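Long-range contacts in galectin-1 (Bufo arenarum, PDB 1GAN), which binds beta-galactosides and probably a wide array of complex carbohydrates as a secreted homodimeric lectin and may regulate apoptosis and cell differentiation: residues Gly30-Leu35 and His45-Phe50; Lys58-Ser63 and Glu72-Val77. All blocks are in the same frame, centred on the assembly; numbering follows the deposited sequence.

Contact 1. Residues Gly30-Leu35 and His45-Phe50. With GAL (beta-D-galactopyranose), chain C; NDG (2-acetamido-2-deoxy-alpha-D-glucopyranose), chain B.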
ATOM      1  N   GLY A  30     -11.305 -15.965   8.749  1.00 34.09           N
ATOM      2  CA  GLY A  30     -11.175 -14.671   9.379  1.00 32.16           C
ATOM      3  C   GLY A  30     -10.127 -13.850   8.654  1.00 30.37           C
ATOM      4  O   GLY A  30      -9.398 -14.363   7.815  1.00 31.64           O
ATOM      5  N   PHE A  31     -10.107 -12.553   8.913  1.00 28.84           N
ATOM      6  CA  PHE A  31      -9.129 -11.672   8.311  1.00 25.16           C
ATOM      7  C   PHE A  31      -8.681 -10.681   9.382  1.00 23.93           C
ATOM      8  O   PHE A  31      -9.397 -10.450  10.364  1.00 23.24           O
ATOM      9  CB  PHE A  31      -9.687 -10.983   7.050  1.00 25.14           C
ATOM     10  CG  PHE A  31     -10.695  -9.897   7.309  1.00 25.40           C
ATOM     11  CD1 PHE A  31     -10.283  -8.601   7.644  1.00 26.49           C
ATOM     12  CD2 PHE A  31     -12.057 -10.143   7.150  1.00 24.87           C
ATOM     13  CE1 PHE A  31     -11.221  -7.560   7.817  1.00 25.90           C
ATOM     14  CE2 PHE A  31     -13.007  -9.113   7.320  1.00 23.55           C
ATOM     15  CZ  PHE A  31     -12.588  -7.822   7.655  1.00 24.59           C
ATOM     16  N   ALA A  32      -7.478 -10.135   9.225  1.00 23.28           N
ATOM     17  CA  ALA A  32      -6.959  -9.183  10.189  1.00 20.49           C
ATOM     18  C   ALA A  32      -6.298  -8.009   9.509  1.00 21.09           C
ATOM     19  O   ALA A  32      -5.789  -8.144   8.388  1.00 20.92           O
ATOM     20  CB  ALA A  32      -5.963  -9.873  11.098  1.00 18.42           C
ATOM     21  N   VAL A  33      -6.373  -6.848  10.164  1.00 19.19           N
ATOM     22  CA  VAL A  33      -5.711  -5.623   9.715  1.00 17.23           C
ATOM     23  C   VAL A  33      -4.855  -5.311  10.931  1.00 18.69           C
ATOM     24  O   VAL A  33      -5.368  -5.321  12.063  1.00 20.73           O
ATOM     25  CB  VAL A  33      -6.688  -4.430   9.479  1.00 17.81           C
ATOM     26  CG1 VAL A  33      -5.917  -3.163   9.128  1.00 17.50           C
ATOM     27  CG2 VAL A  33      -7.600  -4.723   8.330  1.00 16.51           C
ATOM     28  N   ASN A  34      -3.554  -5.089  10.723  1.00 18.58           N
ATOM     29  CA  ASN A  34      -2.623  -4.769  11.806  1.00 16.87           C
ATOM     30  C   ASN A  34      -1.999  -3.385  11.605  1.00 18.10           C
ATOM     31  O   ASN A  34      -1.557  -3.033  10.510  1.00 16.96           O
ATOM     32  CB  ASN A  34      -1.517  -5.800  11.872  1.00 14.78           C
ATOM     33  CG  ASN A  34      -2.033  -7.225  12.009  1.00 17.22           C
ATOM     34  OD1 ASN A  34      -2.634  -7.573  13.018  1.00 16.99           O
ATOM     35  ND2 ASN A  34      -1.743  -8.075  11.021  1.00 15.11           N
ATOM     36  N   LEU A  35      -1.945  -2.598  12.665  1.00 19.01           N
ATOM     37  CA  LEU A  35      -1.354  -1.265  12.605  1.00 19.98           C
ATOM     38  C   LEU A  35      -0.299  -1.240  13.700  1.00 20.15           C
ATOM     39  O   LEU A  35      -0.613  -1.557  14.831  1.00 20.96           O
ATOM     40  CB  LEU A  35      -2.401  -0.183  12.897  1.00 20.76           C
ATOM     41  CG  LEU A  35      -3.405   0.238  11.816  1.00 24.67           C
ATOM     42  CD1 LEU A  35      -4.352   1.266  12.380  1.00 27.37           C
ATOM     43  CD2 LEU A  35      -2.676   0.866  10.658  1.00 27.38           C
ATOM     44  N   HIS A  45      -4.541  -4.718  16.368  1.00 22.52           N
ATOM     45  CA  HIS A  45      -4.686  -5.920  15.566  1.00 22.68           C
ATOM     46  C   HIS A  45      -6.213  -6.092  15.565  1.00 23.92           C
ATOM     47  O   HIS A  45      -6.816  -6.279  16.636  1.00 24.97           O
ATOM     48  CB  HIS A  45      -3.982  -7.094  16.244  1.00 23.92           C
ATOM     49  CG  HIS A  45      -4.447  -8.445  15.785  1.00 23.32           C
ATOM     50  ND1 HIS A  45      -4.024  -9.026  14.612  1.00 23.90           N
ATOM     51  CD2 HIS A  45      -5.246  -9.361  16.386  1.00 23.46           C
ATOM     52  CE1 HIS A  45      -4.539 -10.238  14.506  1.00 21.88           C
ATOM     53  NE2 HIS A  45      -5.284 -10.466  15.570  1.00 22.08           N
ATOM     54  N   PHE A  46      -6.829  -5.843  14.401  1.00 23.26           N
ATOM     55  CA  PHE A  46      -8.268  -5.960  14.187  1.00 20.71           C
ATOM     56  C   PHE A  46      -8.524  -7.296  13.486  1.00 20.47           C
ATOM     57  O   PHE A  46      -8.211  -7.462  12.303  1.00 19.89           O
ATOM     58  CB  PHE A  46      -8.731  -4.794  13.330  1.00 22.61           C
ATOM     59  CG  PHE A  46     -10.160  -4.895  12.885  1.00 26.46           C
ATOM     60  CD1 PHE A  46     -10.485  -5.540  11.688  1.00 26.88           C
ATOM     61  CD2 PHE A  46     -11.183  -4.317  13.643  1.00 27.36           C
ATOM     62  CE1 PHE A  46     -11.797  -5.613  11.243  1.00 26.79           C
ATOM     63  CE2 PHE A  46     -12.499  -4.381  13.208  1.00 29.21           C
ATOM     64  CZ  PHE A  46     -12.809  -5.035  11.999  1.00 29.04           C
ATOM     65  N   ASN A  47      -9.133  -8.236  14.203  1.00 19.47           N
ATOM     66  CA  ASN A  47      -9.360  -9.582  13.686  1.00 17.77           C
ATOM     67  C   ASN A  47     -10.848  -9.968  13.581  1.00 18.93           C
ATOM     68  O   ASN A  47     -11.512 -10.214  14.584  1.00 20.96           O
ATOM     69  CB  ASN A  47      -8.589 -10.528  14.628  1.00 18.38           C
ATOM     70  CG  ASN A  47      -8.479 -11.972  14.136  1.00 17.32           C
ATOM     71  OD1 ASN A  47      -8.100 -12.844  14.916  1.00 19.13           O
ATOM     72  ND2 ASN A  47      -8.750 -12.228  12.866  1.00 18.21           N
ATOM     73  N   ALA A  48     -11.381 -10.006  12.368  1.00 18.33           N
ATOM     74  CA  ALA A  48     -12.780 -10.393  12.174  1.00 19.52           C
ATOM     75  C   ALA A  48     -12.793 -11.903  12.030  1.00 19.80           C
ATOM     76  O   ALA A  48     -12.261 -12.430  11.072  1.00 22.27           O
ATOM     77  CB  ALA A  48     -13.340  -9.748  10.923  1.00 16.80           C
ATOM     78  N   ARG A  49     -13.385 -12.605  12.982  1.00 21.50           N
ATOM     79  CA  ARG A  49     -13.422 -14.063  12.952  1.00 21.39           C
ATOM     80  C   ARG A  49     -14.780 -14.636  12.555  1.00 24.82           C
ATOM     81  O   ARG A  49     -15.807 -14.356  13.193  1.00 25.38           O
ATOM     82  CB  ARG A  49     -13.024 -14.611  14.322  1.00 20.86           C
ATOM     83  CG  ARG A  49     -11.576 -14.349  14.684  1.00 21.30           C
ATOM     84  CD  ARG A  49     -11.299 -14.602  16.130  1.00 18.65           C
ATOM     85  NE  ARG A  49      -9.949 -14.168  16.482  1.00 25.10           N
ATOM     86  CZ  ARG A  49      -9.303 -14.520  17.598  1.00 24.49           C
ATOM     87  NH1 ARG A  49      -9.883 -15.312  18.499  1.00 25.51           N
ATOM     88  NH2 ARG A  49      -8.039 -14.178  17.767  1.00 20.30           N
ATOM     89  N   PHE A  50     -14.800 -15.411  11.480  1.00 25.98           N
ATOM     90  CA  PHE A  50     -16.043 -16.049  11.042  1.00 30.25           C
ATOM     91  C   PHE A  50     -16.233 -17.354  11.850  1.00 30.90           C
ATOM     92  O   PHE A  50     -17.343 -17.670  12.310  1.00 30.76           O
ATOM     93  CB  PHE A  50     -15.967 -16.381   9.545  1.00 31.15           C
ATOM     94  CG  PHE A  50     -15.941 -15.180   8.649  1.00 32.31           C
ATOM     95  CD1 PHE A  50     -17.092 -14.435   8.435  1.00 31.72           C
ATOM     96  CD2 PHE A  50     -14.775 -14.826   7.967  1.00 33.65           C
ATOM     97  CE1 PHE A  50     -17.093 -13.353   7.548  1.00 32.57           C
ATOM     98  CE2 PHE A  50     -14.771 -13.743   7.076  1.00 32.56           C
ATOM     99  CZ  PHE A  50     -15.927 -13.010   6.867  1.00 31.92           C
TER
HETATM  100  C1  GAL C   2      -4.958 -15.313  19.187  1.00 26.45           C
HETATM  101  C2  GAL C   2      -4.772 -15.552  17.681  1.00 27.06           C
HETATM  102  C3  GAL C   2      -3.925 -14.443  17.049  1.00 26.04           C
HETATM  103  C4  GAL C   2      -4.553 -13.094  17.355  1.00 26.39           C
HETATM  104  C5  GAL C   2      -4.722 -12.942  18.868  1.00 24.81           C
HETATM  105  C6  GAL C   2      -5.379 -11.661  19.260  1.00 22.27           C
HETATM  106  O2  GAL C   2      -4.174 -16.815  17.447  1.00 28.04           O
HETATM  107  O3  GAL C   2      -3.889 -14.610  15.643  1.00 27.06           O
HETATM  108  O4  GAL C   2      -5.814 -13.006  16.705  1.00 23.23           O
HETATM  109  O5  GAL C   2      -5.534 -14.013  19.400  1.00 26.91           O
HETATM  110  O6  GAL C   2      -5.384 -11.539  20.668  1.00 24.00           O
HETATM  111  C1  NDG B   1      -7.185 -17.777  23.384  1.00 35.11           C
HETATM  112  C2  NDG B   1      -7.830 -16.488  22.870  1.00 35.00           C
HETATM  113  C3  NDG B   1      -7.570 -16.352  21.378  1.00 31.91           C
HETATM  114  C4  NDG B   1      -6.073 -16.297  21.120  1.00 31.90           C
HETATM  115  C5  NDG B   1      -5.399 -17.549  21.732  1.00 34.39           C
HETATM  116  C6  NDG B   1      -3.869 -17.470  21.704  1.00 36.83           C
HETATM  117  C7  NDG B   1      -9.730 -16.212  24.324  1.00 37.81           C
HETATM  118  C8  NDG B   1     -11.237 -16.267  24.519  1.00 39.29           C
HETATM  119  O5  NDG B   1      -5.768 -17.722  23.133  1.00 36.79           O
HETATM  120  O3  NDG B   1      -8.190 -15.186  20.874  1.00 29.25           O
HETATM  121  O4  NDG B   1      -5.847 -16.258  19.688  1.00 29.01           O
HETATM  122  O6  NDG B   1      -3.375 -16.356  22.463  1.00 38.54           O
HETATM  123  O7  NDG B   1      -9.002 -15.895  25.259  1.00 39.66           O
HETATM  124  N2  NDG B   1      -9.259 -16.516  23.121  1.00 37.24           N
HETATM  125  O1  NDG B   1      -7.649 -18.825  22.610  1.00 38.16           O
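Phe-31 and Val-33 exchange paired backbone hydrogen bonds with Ala-48 and Phe-46, which joins strand 30-35 to the 45-49 part of strand 41-49 as an antiparallel hairpin; the axes of these segments come within 4.6 Å at 171°. On the sugar-binding face, the Asn-34 amide and the His-45 imidazole lie side by side, their planes only 8° apart. ND1 of His-45 donates in both planes to OD1 of Asn-34 at 2.6 Å. With ND1 spent in this way, NE2 is turned to the galactose, where it shares a hydrogen bond of 2.8 Å with GAL O4; Asn-34 thus probably serves as a second-shell residue that helps set the ring's rotation. Asn-47 stands next along this face. With CG anti to the backbone N (chi1 -170°) its amide extends so that ND2 reaches O of Phe-31 at 3.1 Å from above the carbonyl plane, and this oxygen accepts both ND2 and the Ala-48 amide. OD1 of Asn-47 is gripped side-on by NE and NH2 of Arg-49, and NH2 continues to GAL O4 at 2.7 Å.

The other face is apolar. The methyl of Ala-48 sits over one face of the Phe-31 ring, 3.9 Å from CB to the ring centroid, a CH-pi contact. CE1 of Phe-31 meets the edge of the Phe-46 ring at its CE1, 4.0 Å away. This side looks into the core of the beta-sandwich, where Phe-31 packs on Val-86 and Val-33 on Phe-90 of strand 85-92 in the opposing sheet, while strands 118-124 and 58-65 flank the hairpin within its own sheet.

Contact 2. Residues Lys58-Ser63 and Glu72-Val77. Unlike the reference sequence in segment 72-77: Gly-76 (reference Glu). With NDG (2-acetamido-2-deoxy-alpha-D-glucopyranose), chain B; GAL (beta-D-galactopyranose), chain C.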
ATOM      1  N   LYS A  58     -17.256 -13.002  15.342  1.00 30.30           N
ATOM      2  CA  LYS A  58     -16.845 -12.056  16.371  1.00 32.26           C
ATOM      3  C   LYS A  58     -15.588 -11.295  15.996  1.00 30.14           C
ATOM      4  O   LYS A  58     -14.693 -11.828  15.345  1.00 28.90           O
ATOM      5  CB  LYS A  58     -16.626 -12.757  17.721  1.00 37.23           C
ATOM      6  CG  LYS A  58     -17.897 -12.844  18.547  1.00 46.71           C
ATOM      7  CD  LYS A  58     -17.666 -13.481  19.922  1.00 54.94           C
ATOM      8  CE  LYS A  58     -17.594 -15.034  19.869  1.00 58.29           C
ATOM      9  NZ  LYS A  58     -17.330 -15.673  21.222  1.00 59.22           N
ATOM     10  N   ILE A  59     -15.560 -10.028  16.381  1.00 28.07           N
ATOM     11  CA  ILE A  59     -14.418  -9.184  16.139  1.00 25.13           C
ATOM     12  C   ILE A  59     -13.602  -9.149  17.410  1.00 25.09           C
ATOM     13  O   ILE A  59     -14.131  -8.914  18.494  1.00 25.09           O
ATOM     14  CB  ILE A  59     -14.820  -7.747  15.761  1.00 24.83           C
ATOM     15  CG1 ILE A  59     -15.492  -7.745  14.390  1.00 24.44           C
ATOM     16  CG2 ILE A  59     -13.596  -6.834  15.754  1.00 21.66           C
ATOM     17  CD1 ILE A  59     -16.036  -6.405  13.984  1.00 26.77           C
ATOM     18  N   VAL A  60     -12.351  -9.554  17.280  1.00 23.78           N
ATOM     19  CA  VAL A  60     -11.407  -9.534  18.371  1.00 23.86           C
ATOM     20  C   VAL A  60     -10.347  -8.480  18.013  1.00 23.96           C
ATOM     21  O   VAL A  60      -9.810  -8.467  16.896  1.00 24.94           O
ATOM     22  CB  VAL A  60     -10.751 -10.915  18.585  1.00 23.42           C
ATOM     23  CG1 VAL A  60      -9.777 -10.853  19.752  1.00 23.26           C
ATOM     24  CG2 VAL A  60     -11.820 -11.944  18.859  1.00 23.92           C
ATOM     25  N   CYS A  61     -10.116  -7.573  18.949  1.00 22.77           N
ATOM     26  CA  CYS A  61      -9.153  -6.502  18.824  1.00 23.06           C
ATOM     27  C   CYS A  61      -8.136  -6.680  19.944  1.00 23.67           C
ATOM     28  O   CYS A  61      -8.496  -7.015  21.084  1.00 23.71           O
ATOM     29  CB  CYS A  61      -9.844  -5.148  18.996  1.00 23.33           C
ATOM     30  SG  CYS A  61     -10.722  -4.573  17.540  1.00 22.79           S
ATOM     31  N   ASN A  62      -6.868  -6.437  19.632  1.00 22.05           N
ATOM     32  CA  ASN A  62      -5.815  -6.567  20.626  1.00 21.38           C
ATOM     33  C   ASN A  62      -4.595  -5.790  20.159  1.00 21.04           C
ATOM     34  O   ASN A  62      -4.576  -5.237  19.041  1.00 22.19           O
ATOM     35  CB  ASN A  62      -5.458  -8.052  20.818  1.00 22.12           C
ATOM     36  CG  ASN A  62      -4.849  -8.331  22.180  1.00 22.13           C
ATOM     37  OD1 ASN A  62      -4.575  -7.411  22.933  1.00 19.72           O
ATOM     38  ND2 ASN A  62      -4.615  -9.603  22.490  1.00 20.44           N
ATOM     39  N   SER A  63      -3.611  -5.679  21.040  1.00 19.24           N
ATOM     40  CA  SER A  63      -2.380  -5.023  20.704  1.00 18.05           C
ATOM     41  C   SER A  63      -1.334  -6.099  20.856  1.00 18.69           C
ATOM     42  O   SER A  63      -1.621  -7.175  21.377  1.00 19.62           O
ATOM     43  CB  SER A  63      -2.102  -3.859  21.648  1.00 19.03           C
ATOM     44  OG  SER A  63      -2.097  -4.283  22.986  1.00 18.28           O
ATOM     45  N   GLU A  72      -7.311  -8.815  25.102  1.00 24.87           N
ATOM     46  CA  GLU A  72      -8.271  -8.832  24.024  1.00 26.22           C
ATOM     47  C   GLU A  72      -9.497  -8.017  24.356  1.00 28.74           C
ATOM     48  O   GLU A  72      -9.932  -7.962  25.501  1.00 30.84           O
ATOM     49  CB  GLU A  72      -8.730 -10.273  23.734  1.00 26.71           C
ATOM     50  CG  GLU A  72      -7.787 -11.041  22.831  1.00 26.98           C
ATOM     51  CD  GLU A  72      -8.159 -12.503  22.622  1.00 26.90           C
ATOM     52  OE1 GLU A  72      -9.188 -12.989  23.143  1.00 27.60           O
ATOM     53  OE2 GLU A  72      -7.390 -13.184  21.933  1.00 24.15           O
ATOM     54  N   GLN A  73     -10.087  -7.425  23.334  1.00 30.46           N
ATOM     55  CA  GLN A  73     -11.323  -6.680  23.472  1.00 30.05           C
ATOM     56  C   GLN A  73     -12.211  -7.293  22.392  1.00 30.36           C
ATOM     57  O   GLN A  73     -11.759  -7.515  21.273  1.00 31.02           O
ATOM     58  CB  GLN A  73     -11.086  -5.212  23.186  1.00 31.31           C
ATOM     59  CG  GLN A  73     -12.328  -4.397  23.284  1.00 34.32           C
ATOM     60  CD  GLN A  73     -12.058  -2.928  23.102  1.00 38.35           C
ATOM     61  OE1 GLN A  73     -12.343  -2.354  22.031  1.00 40.68           O
ATOM     62  NE2 GLN A  73     -11.494  -2.298  24.142  1.00 36.92           N
ATOM     63  N   ARG A  74     -13.432  -7.658  22.731  1.00 30.45           N
ATOM     64  CA  ARG A  74     -14.317  -8.248  21.748  1.00 32.48           C
ATOM     65  C   ARG A  74     -15.487  -7.327  21.509  1.00 34.57           C
ATOM     66  O   ARG A  74     -15.873  -6.591  22.411  1.00 35.09           O
ATOM     67  CB  ARG A  74     -14.797  -9.609  22.227  1.00 31.71           C
ATOM     68  CG  ARG A  74     -13.710 -10.654  22.255  1.00 32.28           C
ATOM     69  CD  ARG A  74     -14.330 -12.032  22.433  1.00 34.64           C
ATOM     70  NE  ARG A  74     -13.454 -13.114  21.985  1.00 35.39           N
ATOM     71  CZ  ARG A  74     -12.223 -13.309  22.430  1.00 34.80           C
ATOM     72  NH1 ARG A  74     -11.726 -12.491  23.348  1.00 34.45           N
ATOM     73  NH2 ARG A  74     -11.481 -14.289  21.923  1.00 34.18           N
ATOM     74  N   GLU A  75     -16.023  -7.351  20.289  1.00 37.02           N
ATOM     75  CA  GLU A  75     -17.158  -6.519  19.885  1.00 38.90           C
ATOM     76  C   GLU A  75     -18.311  -7.369  19.341  1.00 40.39           C
ATOM     77  O   GLU A  75     -18.084  -8.371  18.648  1.00 42.81           O
ATOM     78  CB  GLU A  75     -16.734  -5.537  18.799  1.00 39.30           C
ATOM     79  CG  GLU A  75     -15.706  -4.527  19.244  1.00 42.88           C
ATOM     80  CD  GLU A  75     -16.228  -3.585  20.334  1.00 44.88           C
ATOM     81  OE1 GLU A  75     -17.437  -3.237  20.333  1.00 44.83           O
ATOM     82  OE2 GLU A  75     -15.409  -3.179  21.188  1.00 44.21           O
ATOM     83  N   GLY A  76     -19.537  -6.913  19.593  1.00 40.54           N
ATOM     84  CA  GLY A  76     -20.732  -7.618  19.157  1.00 39.88           C
ATOM     85  C   GLY A  76     -21.048  -7.491  17.689  1.00 39.21           C
ATOM     86  O   GLY A  76     -21.428  -8.470  17.066  1.00 41.87           O
ATOM     87  N   VAL A  77     -20.879  -6.294  17.141  1.00 37.95           N
ATOM     88  CA  VAL A  77     -21.139  -6.011  15.727  1.00 38.47           C
ATOM     89  C   VAL A  77     -20.261  -6.827  14.793  1.00 38.28           C
ATOM     90  O   VAL A  77     -19.072  -6.977  15.023  1.00 39.87           O
ATOM     91  CB  VAL A  77     -20.827  -4.532  15.395  1.00 40.70           C
ATOM     92  CG1 VAL A  77     -21.123  -4.231  13.936  1.00 42.61           C
ATOM     93  CG2 VAL A  77     -21.634  -3.614  16.277  1.00 44.19           C
TER
HETATM   94  C1  NDG B   1      -7.185 -17.777  23.384  1.00 35.11           C
HETATM   95  C2  NDG B   1      -7.830 -16.488  22.870  1.00 35.00           C
HETATM   96  C3  NDG B   1      -7.570 -16.352  21.378  1.00 31.91           C
HETATM   97  C4  NDG B   1      -6.073 -16.297  21.120  1.00 31.90           C
HETATM   98  C5  NDG B   1      -5.399 -17.549  21.732  1.00 34.39           C
HETATM   99  C6  NDG B   1      -3.869 -17.470  21.704  1.00 36.83           C
HETATM  100  C7  NDG B   1      -9.730 -16.212  24.324  1.00 37.81           C
HETATM  101  C8  NDG B   1     -11.237 -16.267  24.519  1.00 39.29           C
HETATM  102  O5  NDG B   1      -5.768 -17.722  23.133  1.00 36.79           O
HETATM  103  O3  NDG B   1      -8.190 -15.186  20.874  1.00 29.25           O
HETATM  104  O4  NDG B   1      -5.847 -16.258  19.688  1.00 29.01           O
HETATM  105  O6  NDG B   1      -3.375 -16.356  22.463  1.00 38.54           O
HETATM  106  O7  NDG B   1      -9.002 -15.895  25.259  1.00 39.66           O
HETATM  107  N2  NDG B   1      -9.259 -16.516  23.121  1.00 37.24           N
HETATM  108  O1  NDG B   1      -7.649 -18.825  22.610  1.00 38.16           O
HETATM  109  C1  GAL C   2      -4.958 -15.313  19.187  1.00 26.45           C
HETATM  110  C2  GAL C   2      -4.772 -15.552  17.681  1.00 27.06           C
HETATM  111  C3  GAL C   2      -3.925 -14.443  17.049  1.00 26.04           C
HETATM  112  C4  GAL C   2      -4.553 -13.094  17.355  1.00 26.39           C
HETATM  113  C5  GAL C   2      -4.722 -12.942  18.868  1.00 24.81           C
HETATM  114  C6  GAL C   2      -5.379 -11.661  19.260  1.00 22.27           C
HETATM  115  O2  GAL C   2      -4.174 -16.815  17.447  1.00 28.04           O
HETATM  116  O3  GAL C   2      -3.889 -14.610  15.643  1.00 27.06           O
HETATM  117  O4  GAL C   2      -5.814 -13.006  16.705  1.00 23.23           O
HETATM  118  O5  GAL C   2      -5.534 -14.013  19.400  1.00 26.91           O
HETATM  119  O6  GAL C   2      -5.384 -11.539  20.668  1.00 24.00           O
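OE2 of Glu-72 accepts from O6 of GAL at 2.9 Å and meets O3 of NDG at a distance so short that its exact geometry is doubtful, while the NH1 of Arg-74 holds the other carboxylate oxygen, OE1, in a salt bridge of 2.6 Å. Asn-62, across the contact, donates from ND2 to GAL O6 at 2.8 Å in a nearly straight bond (176°), so this exocyclic hydroxyl is bound from both segments. The Asn-62 amide and the Glu-72 carboxylate cross with their planes 82° apart, and ND2 passes 3.5 Å from CG of Glu-72. Val-60 packs against both members of the ion pair. Its CG1, anti to the backbone N (chi1 -179°), touches CG of Glu-72, whereas CG2 lies over one face of the Arg-74 guanidinium, 3.7 Å from NE. Arg-74 NE also forms a salt bridge with Asp-55, which pairs with Lys-58 as well.

The strands run antiparallel: Cys-61 and Gln-73 exchange two backbone hydrogen bonds, and N of Glu-75 adds a third to O of Ile-59. On the opposite face of the sheet Ile-59 turns its CD1 to O of Val-77, 3.3 Å away. Arg-74 probably keeps Glu-72 ionised and limits its swing, which would leave OE2 to accept from GAL O6 and, less certainly, NDG O3.

Overall arrangement
Contacts 1 and 2 are successive hairpins of one sheet, their centres 9 Å apart, and strands 41-49 and 58-65 are neighbours that weld them together. Probable backbone hydrogen bonds run from His-45 N to Asn-62 O (2.7 Å) and from Asn-47 N to Val-60 O (2.8 Å). On the core side, Phe-46 CE2 packs on Ile-59 CG2 at 3.7 Å; on the sugar-binding side, Val-60 CG2 lies 3.8 Å from Arg-49 NE. The two share the ligand: contact 1 supplies groups around the galactose O4, contact 2 those around O6, and NDG O3 is approached from both, by Arg-49 and, at a doubtfully short distance, by Glu-72. Trp-69, which meets the His-45 ring, and His-53 complete the pocket.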